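Local coordinates for aminotransferase, classes I and II (Silicibacter pomeroyi DSS-3, PDB 3H14), which probably catalyses the pyridoxal-phosphate-dependent transfer of an amino group from L-aspartate to 2-oxoglutarate, giving oxaloacetate and L-glutamate, at residues Ser199-His204 with Cys222-Ser227. Residues are numbered along the deposited sequence; the frame is centred on the assembly and turned at random.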
loop_
_atom_site.group_PDB
_atom_site.type_symbol
_atom_site.label_atom_id
_atom_site.label_comp_id
_atom_site.label_asym_id
_atom_site.label_seq_id
_atom_site.Cartn_x
_atom_site.Cartn_y
_atom_site.Cartn_z
ATOM N N SER A 199 -11.502 2.622 -3.106
ATOM C CA SER A 199 -10.621 1.597 -3.649
ATOM C C SER A 199 -9.186 2.118 -3.674
ATOM O O SER A 199 -8.871 3.094 -4.363
ATOM C CB SER A 199 -11.066 1.208 -5.051
ATOM O OG SER A 199 -10.309 0.150 -5.613
ATOM N N ASP A 200 -8.330 1.455 -2.890
ATOM C CA ASP A 200 -6.904 1.777 -2.802
ATOM C C ASP A 200 -6.210 0.913 -3.861
ATOM O O ASP A 200 -6.171 -0.319 -3.775
ATOM C CB ASP A 200 -6.391 1.521 -1.370
ATOM C CG ASP A 200 -4.878 1.749 -1.212
ATOM O OD1 ASP A 200 -4.167 1.786 -2.238
ATOM O OD2 ASP A 200 -4.400 1.854 -0.059
ATOM N N GLU A 201 -5.708 1.567 -4.897
ATOM C CA GLU A 201 -5.151 0.915 -6.076
ATOM C C GLU A 201 -3.664 1.303 -6.203
ATOM O O GLU A 201 -3.060 1.198 -7.271
ATOM C CB GLU A 201 -5.994 1.268 -7.307
ATOM C CG GLU A 201 -7.464 0.858 -7.071
ATOM C CD GLU A 201 -8.410 0.895 -8.264
ATOM O OE1 GLU A 201 -8.045 1.362 -9.384
ATOM O OE2 GLU A 201 -9.573 0.454 -8.038
ATOM N N ILE A 202 -3.087 1.701 -5.070
ATOM C CA ILE A 202 -1.719 2.230 -4.998
ATOM C C ILE A 202 -0.679 1.256 -5.572
ATOM O O ILE A 202 0.287 1.674 -6.211
ATOM C CB ILE A 202 -1.433 2.682 -3.521
ATOM C CG1 ILE A 202 -2.177 4.010 -3.303
ATOM C CG2 ILE A 202 0.114 2.836 -3.153
ATOM C CD1 ILE A 202 -2.335 4.432 -1.884
ATOM N N TYR A 203 -0.904 -0.041 -5.412
ATOM C CA TYR A 203 0.081 -1.031 -5.913
ATOM C C TYR A 203 -0.214 -1.568 -7.315
ATOM O O TYR A 203 0.540 -2.412 -7.808
ATOM C CB TYR A 203 0.241 -2.216 -4.920
ATOM C CG TYR A 203 0.932 -1.832 -3.645
ATOM C CD1 TYR A 203 2.328 -1.872 -3.556
ATOM C CD2 TYR A 203 0.205 -1.418 -2.527
ATOM C CE1 TYR A 203 2.979 -1.497 -2.387
ATOM C CE2 TYR A 203 0.841 -1.054 -1.362
ATOM C CZ TYR A 203 2.240 -1.095 -1.311
ATOM O OH TYR A 203 2.898 -0.754 -0.178
ATOM N N HIS A 204 -1.279 -1.094 -7.971
ATOM C CA HIS A 204 -1.487 -1.407 -9.398
ATOM C C HIS A 204 -0.229 -1.160 -10.240
ATOM O O HIS A 204 0.446 -0.169 -10.072
ATOM C CB HIS A 204 -2.663 -0.623 -9.984
ATOM C CG HIS A 204 -3.995 -1.144 -9.541
ATOM N ND1 HIS A 204 -5.136 -1.027 -10.300
ATOM C CD2 HIS A 204 -4.354 -1.811 -8.418
ATOM C CE1 HIS A 204 -6.149 -1.581 -9.648
ATOM N NE2 HIS A 204 -5.701 -2.060 -8.503
ATOM N N CYS A 222 -17.487 5.619 -6.742
ATOM C CA CYS A 222 -16.419 5.212 -5.838
ATOM C C CYS A 222 -15.343 6.252 -5.952
ATOM O O CYS A 222 -15.328 7.012 -6.909
ATOM C CB CYS A 222 -15.861 3.822 -6.197
ATOM S SG CYS A 222 -15.031 3.717 -7.778
ATOM N N TYR A 223 -14.499 6.330 -4.942
ATOM C CA TYR A 223 -13.253 7.097 -4.995
ATOM C C TYR A 223 -12.143 6.078 -5.224
ATOM O O TYR A 223 -12.086 5.073 -4.531
ATOM C CB TYR A 223 -13.010 7.831 -3.689
ATOM C CG TYR A 223 -13.689 9.171 -3.569
ATOM C CD1 TYR A 223 -14.989 9.376 -4.079
ATOM C CD2 TYR A 223 -13.069 10.221 -2.937
ATOM C CE1 TYR A 223 -15.638 10.599 -3.947
ATOM C CE2 TYR A 223 -13.696 11.447 -2.817
ATOM C CZ TYR A 223 -14.999 11.620 -3.335
ATOM O OH TYR A 223 -15.640 12.830 -3.230
ATOM N N VAL A 224 -11.291 6.315 -6.209
ATOM C CA VAL A 224 -10.079 5.482 -6.418
ATOM C C VAL A 224 -8.865 6.324 -5.973
ATOM O O VAL A 224 -8.756 7.537 -6.334
ATOM C CB VAL A 224 -9.942 5.046 -7.889
ATOM C CG1 VAL A 224 -8.565 4.415 -8.178
ATOM C CG2 VAL A 224 -11.022 4.081 -8.281
ATOM N N ILE A 225 -7.985 5.703 -5.186
ATOM C CA ILE A 225 -6.793 6.377 -4.633
ATOM C C ILE A 225 -5.558 5.690 -5.227
ATOM O O ILE A 225 -5.481 4.475 -5.249
ATOM C CB ILE A 225 -6.743 6.329 -3.064
ATOM C CG1 ILE A 225 -8.071 6.801 -2.427
ATOM C CG2 ILE A 225 -5.482 7.086 -2.513
ATOM C CD1 ILE A 225 -8.576 8.167 -2.876
ATOM N N ASN A 226 -4.627 6.488 -5.754
ATOM C CA ASN A 226 -3.395 5.963 -6.296
ATOM C C ASN A 226 -2.220 6.902 -6.007
ATOM O O ASN A 226 -2.351 7.954 -5.387
ATOM C CB ASN A 226 -3.523 5.680 -7.778
ATOM C CG ASN A 226 -2.847 4.363 -8.199
ATOM O OD1 ASN A 226 -1.667 4.103 -7.893
ATOM N ND2 ASN A 226 -3.589 3.551 -8.975
ATOM N N SER A 227 -1.052 6.468 -6.441
ATOM C CA SER A 227 0.199 7.114 -6.077
ATOM C C SER A 227 1.249 6.769 -7.124
ATOM O O SER A 227 1.150 5.725 -7.808
ATOM C CB SER A 227 0.662 6.598 -4.718
ATOM O OG SER A 227 1.865 7.253 -4.273
HETATM O O HOH W 1 -6.082 2.922 -10.289
HETATM O O HOH W 2 -0.907 2.510 -10.038
#
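E201 lays its carboxylate against V224. Its OE1 lies 3.3 Å from V224 CG1. CG stands beside the backbone N (chi1 -57°), and the extended chain carries the acid back along the strand to S199. There E201 OE2 accepts from S199 OG at 2.6 Å, through its anti lone pair. E201 OE1 accepts from a water oxygen at 2.7 Å, and N226 ND2 donates to that same water. N226 ND2 also stands 3.0 Å from E201 O, at an angle too poor for a hydrogen bond. N226 OD1 lies 3.4 Å from I202 CA. A second water donates to N226 OD1 and to H204 O. On the face with D200 and I225, I202 CD1 packs beside I225 CG2 at 4.2 Å.

Parallel strand pairing underlies this. S199 N donates to Y223 O, I225 N to S199 O and E201 N to I225 O, each at 2.9 Å. The chain then leaves the sheet. D200 OD1 accepts from I202 N, an Asx turn, and a type I turn runs from E201 to H204. E201 CB sits 3.5 Å above the centre of the H204 ring.

A215 N also bonds E201 OE2, T214 OG1 bonds E201 OE1, and Y128 bonds D200 OD2. An alanine in place of E201 would probably leave S199 OG, T214 OG1 and A215 N without their carboxylate partner. The mixed seven-stranded sheet is that of fold type I aminotransferases. D200 probably matches the aspartate that pairs with the cofactor's pyridine nitrogen in relatives. Several donors meet the buried E201 acid, consistent with a stabilised negative charge.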